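Local coordinates for predicted ATPase of the ABC class (Vibrio vulnificus, PDB 5D6A), which binds the ATP analogue AMP-PNP and probably hydrolyses ATP as a P-loop ATPase of the ABC class, at residues 303-309 and 342-347; 392-397 and 453-457. All blocks are in the same frame, centred on the assembly; numbering follows the deposited sequence.

Contact 1 (303-309 and 342-347)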
# COMPACT_ATOMS: atom_id res chain seq x y z
N ILE A 303 2.19 13.58 8.87
CA ILE A 303 2.14 13.93 7.47
C ILE A 303 3.41 13.43 6.78
O ILE A 303 4.48 13.41 7.37
CB ILE A 303 1.96 15.46 7.26
CG1 ILE A 303 3.16 16.24 7.81
CG2 ILE A 303 0.68 15.93 7.92
CD1 ILE A 303 3.03 17.74 7.63
N ARG A 304 3.24 13.00 5.54
CA ARG A 304 4.33 12.49 4.73
C ARG A 304 4.06 12.87 3.29
O ARG A 304 3.07 13.54 3.00
CB ARG A 304 4.42 10.96 4.87
CG ARG A 304 3.16 10.22 4.46
CD ARG A 304 3.32 8.72 4.64
NE ARG A 304 4.39 8.17 3.81
CZ ARG A 304 4.82 6.91 3.86
NH1 ARG A 304 5.81 6.52 3.07
NH2 ARG A 304 4.28 6.04 4.71
N ALA A 305 4.92 12.44 2.39
CA ALA A 305 4.75 12.74 0.98
C ALA A 305 3.84 11.70 0.32
O ALA A 305 3.98 10.50 0.56
CB ALA A 305 6.09 12.79 0.28
N GLU A 306 2.90 12.18 -0.48
CA GLU A 306 2.00 11.33 -1.25
C GLU A 306 2.21 11.59 -2.73
O GLU A 306 2.44 12.72 -3.15
CB GLU A 306 0.52 11.57 -0.91
CG GLU A 306 -0.02 10.65 0.17
CD GLU A 306 -1.50 10.87 0.43
OE1 GLU A 306 -2.31 10.00 0.04
OE2 GLU A 306 -1.86 11.93 0.99
N GLU A 307 2.12 10.52 -3.51
CA GLU A 307 2.29 10.61 -4.93
C GLU A 307 0.94 10.30 -5.55
O GLU A 307 0.30 9.32 -5.17
CB GLU A 307 3.34 9.59 -5.39
CG GLU A 307 3.87 9.77 -6.81
CD GLU A 307 4.79 10.98 -6.97
OE1 GLU A 307 5.03 11.70 -5.97
OE2 GLU A 307 5.28 11.19 -8.09
N GLY A 308 0.50 11.15 -6.47
CA GLY A 308 -0.75 10.92 -7.19
C GLY A 308 -2.06 11.29 -6.54
O GLY A 308 -3.11 11.14 -7.16
N ARG A 309 -2.04 11.78 -5.30
CA ARG A 309 -3.29 12.15 -4.63
C ARG A 309 -3.93 13.38 -5.26
O ARG A 309 -3.28 14.16 -5.95
CB ARG A 309 -3.08 12.43 -3.14
CG ARG A 309 -2.17 13.61 -2.82
CD ARG A 309 -2.45 14.18 -1.44
NE ARG A 309 -3.76 14.84 -1.41
CZ ARG A 309 -4.27 15.48 -0.35
NH1 ARG A 309 -5.47 16.04 -0.45
NH2 ARG A 309 -3.60 15.57 0.79
N SER A 342 1.91 17.73 -2.32
CA SER A 342 1.01 16.90 -1.54
C SER A 342 1.25 17.05 -0.05
O SER A 342 0.31 17.03 0.74
CB SER A 342 1.14 15.43 -1.93
OG SER A 342 2.46 14.97 -1.73
N GLN A 343 2.51 17.18 0.34
CA GLN A 343 2.82 17.31 1.76
C GLN A 343 2.37 18.67 2.26
O GLN A 343 1.83 18.79 3.35
CB GLN A 343 4.30 17.04 2.04
CG GLN A 343 4.60 16.88 3.52
CD GLN A 343 5.94 16.21 3.80
OE1 GLN A 343 6.81 16.15 2.94
NE2 GLN A 343 6.09 15.69 5.01
N ALA A 344 2.59 19.71 1.44
CA ALA A 344 2.18 21.07 1.79
C ALA A 344 0.66 21.10 1.94
O ALA A 344 0.12 21.70 2.89
CB ALA A 344 2.62 22.05 0.71
N ALA A 345 -0.03 20.46 1.01
CA ALA A 345 -1.48 20.38 1.04
C ALA A 345 -1.92 19.67 2.32
O ALA A 345 -2.77 20.18 3.04
CB ALA A 345 -2.00 19.64 -0.18
N TRP A 346 -1.32 18.52 2.60
CA TRP A 346 -1.65 17.74 3.79
C TRP A 346 -1.49 18.62 5.02
O TRP A 346 -2.35 18.64 5.91
CB TRP A 346 -0.70 16.54 3.95
CG TRP A 346 -1.22 15.45 4.86
CD1 TRP A 346 -2.09 15.59 5.91
CD2 TRP A 346 -0.83 14.07 4.86
NE1 TRP A 346 -2.31 14.38 6.51
CE2 TRP A 346 -1.54 13.43 5.89
CE3 TRP A 346 0.03 13.32 4.06
CZ2 TRP A 346 -1.41 12.07 6.15
CZ3 TRP A 346 0.16 11.97 4.32
CH2 TRP A 346 -0.56 11.36 5.36
N LEU A 347 -0.39 19.36 5.06
CA LEU A 347 -0.10 20.25 6.18
C LEU A 347 -1.23 21.24 6.39
O LEU A 347 -1.82 21.30 7.47
CB LEU A 347 1.23 20.98 5.95
CG LEU A 347 1.69 21.98 7.01
CD1 LEU A 347 1.67 21.38 8.40
CD2 LEU A 347 3.08 22.49 6.68

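Contact 2 (392-397 and 453-457)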
# COMPACT_ATOMS: atom_id res chain seq x y z
N ASP A 392 10.95 27.45 7.73
CA ASP A 392 10.61 28.87 7.85
C ASP A 392 9.21 29.09 8.45
O ASP A 392 8.96 30.12 9.07
CB ASP A 392 10.69 29.56 6.48
CG ASP A 392 12.11 29.58 5.90
OD1 ASP A 392 13.07 29.31 6.66
OD2 ASP A 392 12.26 29.87 4.70
N ARG A 393 8.31 28.13 8.25
CA ARG A 393 6.94 28.25 8.75
C ARG A 393 6.70 27.53 10.07
O ARG A 393 5.88 27.97 10.87
CB ARG A 393 5.95 27.71 7.71
CG ARG A 393 5.92 28.47 6.40
CD ARG A 393 5.50 29.92 6.59
NE ARG A 393 5.29 30.59 5.31
CZ ARG A 393 4.94 31.87 5.18
NH1 ARG A 393 4.76 32.63 6.25
NH2 ARG A 393 4.77 32.38 3.97
N ILE A 394 7.40 26.43 10.29
CA ILE A 394 7.22 25.64 11.50
C ILE A 394 7.29 26.48 12.78
O ILE A 394 6.54 26.23 13.72
CB ILE A 394 8.25 24.49 11.58
CG1 ILE A 394 7.87 23.50 12.69
CG2 ILE A 394 9.67 25.04 11.76
CD1 ILE A 394 8.82 22.34 12.82
N GLY A 395 8.18 27.47 12.80
CA GLY A 395 8.32 28.35 13.95
C GLY A 395 7.06 29.18 14.14
O GLY A 395 6.61 29.39 15.27
N GLN A 396 6.50 29.65 13.03
CA GLN A 396 5.29 30.46 13.05
C GLN A 396 4.07 29.64 13.48
O GLN A 396 3.19 30.15 14.17
CB GLN A 396 5.06 31.11 11.68
CG GLN A 396 6.16 32.10 11.31
CD GLN A 396 6.04 32.65 9.90
OE1 GLN A 396 5.41 32.05 9.04
NE2 GLN A 396 6.66 33.79 9.66
N LEU A 397 4.03 28.36 13.09
CA LEU A 397 2.93 27.48 13.47
C LEU A 397 2.82 27.38 14.99
O LEU A 397 1.72 27.28 15.54
CB LEU A 397 3.13 26.07 12.90
CG LEU A 397 3.04 25.86 11.39
CD1 LEU A 397 3.43 24.44 11.04
CD2 LEU A 397 1.65 26.17 10.86
N GLU A 453 9.68 34.20 7.62
CA GLU A 453 9.93 35.63 7.49
C GLU A 453 8.62 36.35 7.16
O GLU A 453 8.29 37.36 7.78
CB GLU A 453 11.00 35.89 6.43
CG GLU A 453 11.46 37.33 6.32
CD GLU A 453 12.62 37.51 5.36
OE1 GLU A 453 13.05 38.67 5.15
OE2 GLU A 453 13.12 36.50 4.82
N ALA A 454 7.89 35.82 6.18
CA ALA A 454 6.59 36.38 5.79
C ALA A 454 5.54 35.91 6.79
O ALA A 454 5.72 34.88 7.44
CB ALA A 454 6.23 35.94 4.38
N PRO A 455 4.41 36.65 6.91
CA PRO A 455 3.39 36.29 7.90
C PRO A 455 2.54 35.07 7.52
O PRO A 455 2.00 35.01 6.42
CB PRO A 455 2.51 37.54 7.94
CG PRO A 455 2.61 38.11 6.57
CD PRO A 455 3.99 37.78 6.06
N LEU A 456 2.44 34.12 8.45
CA LEU A 456 1.63 32.92 8.24
C LEU A 456 0.17 33.33 8.29
O LEU A 456 -0.33 33.74 9.34
CB LEU A 456 1.93 31.89 9.33
CG LEU A 456 1.19 30.55 9.24
CD1 LEU A 456 1.64 29.78 8.01
CD2 LEU A 456 1.42 29.72 10.49
N VAL A 457 -0.53 33.20 7.17
CA VAL A 457 -1.94 33.61 7.08
C VAL A 457 -2.93 32.48 7.37
O VAL A 457 -2.82 31.39 6.82
CB VAL A 457 -2.24 34.17 5.67
CG1 VAL A 457 -3.68 34.68 5.60
CG2 VAL A 457 -1.26 35.29 5.33

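Contact 1 (303-309 and 342-347)
Ser342 OG sits among three carbonyl oxygens: Glu306 O across the contact, 2.7 Å from Ser342 OG, and those of Gly339 in the first turn of its helix and of Ser338 just before it. Further along the helix, Trp346 lies against the backbone of 303-304. Ile303 CG2 makes a CH-pi contact over the face of the five-membered ring of Trp346, 3.5 Å from its centroid, while Arg304 CG meets Trp346 CZ3 at 3.5 Å. The indole reaches them because its CG is anti to the backbone N (chi1 -161°). Beyond it, Ile303 CD1 touches Leu347 CD1 at 4.0 Å. Gln343 lays its extended chain alongside Arg304 C and O, with NE2 hydrogen-bonded to Ser365 OG and OE1 to Ala366 N. Glu306 and Arg309 have salt-bridge partners outside the segments: Arg565, which also makes a cation-pi contact with Trp346, and Glu349, respectively. Ala305 and Glu307 pack on Asp363 and Ser272 of the second subunit, and the side chain of Ala305 is about 7 Å from a bound AMP-PNP, consistent with the nucleotide-sandwich interface of ABC-type ATPase dimers.

Contact 2 (392-397 and 453-457)
The loop 453-457 passes beside one flank of helix 390-401, with the CA atoms of Gln396 and Leu456 6.5 Å apart and those of Asp392 and Glu453 6.8 Å apart. Gln396 reaches across with an extended chain, and its NE2 donates to Ala454 O at 2.6 Å, with a somewhat bent N-H...O angle of 149°. The donor is tilted 33° from the Ala454 carbonyl plane. The other end of the same amide is engaged within the helix: Arg393 NH1 donates to Gln396 OE1 at 2.9 Å, meeting a lone pair in the plane of the amide, and the oxygen lies close to the guanidinium plane. The bend of Arg393 at chi2 (-62°) sends the guanidinium outward toward the loop, placing NH1 2.7 Å from Ala454 O, and the Gln396 side chain comes back along the helix to meet it. Next to this polar group, Leu456 supplies the apolar part. Its CB packs against Gln396, CD1 approaches Arg393 CD, and CD2 meets Leu397 CD2 at 3.6 Å; Glu400 and Leu401 of the same helix also touch it. The pattern of partners supports the modelled orientation of the Gln396 amide, since a turned amide would face OE1 toward Ala454 O and NE2 toward the arginine. The nearby guanidinium would probably polarise that amide and strengthen NE2 as a donor.

In the fold
From the N terminus, the chain leaves edge strand 301-302 of the mixed six-stranded sheet, runs through loop 303-309 and strand 311-312, and returns in helix 339-352, where contact 1 closes an excursion of about thirty residues. It then enters strand 357-361, beside 301-302 in the sheet, and later helix 390-401. The inner strands 404-408 and 421-425 follow before helix 434-443 and a disordered stretch lead to 453-457, where contact 2 closes a second loop. The two are in series and do not cross; the centres of contact 1 and contact 2 are about 19 Å apart. Tyr319, beyond strand 311-312, touches Leu347 of contact 1 and Arg393 and Leu397 of contact 2, linking both helices.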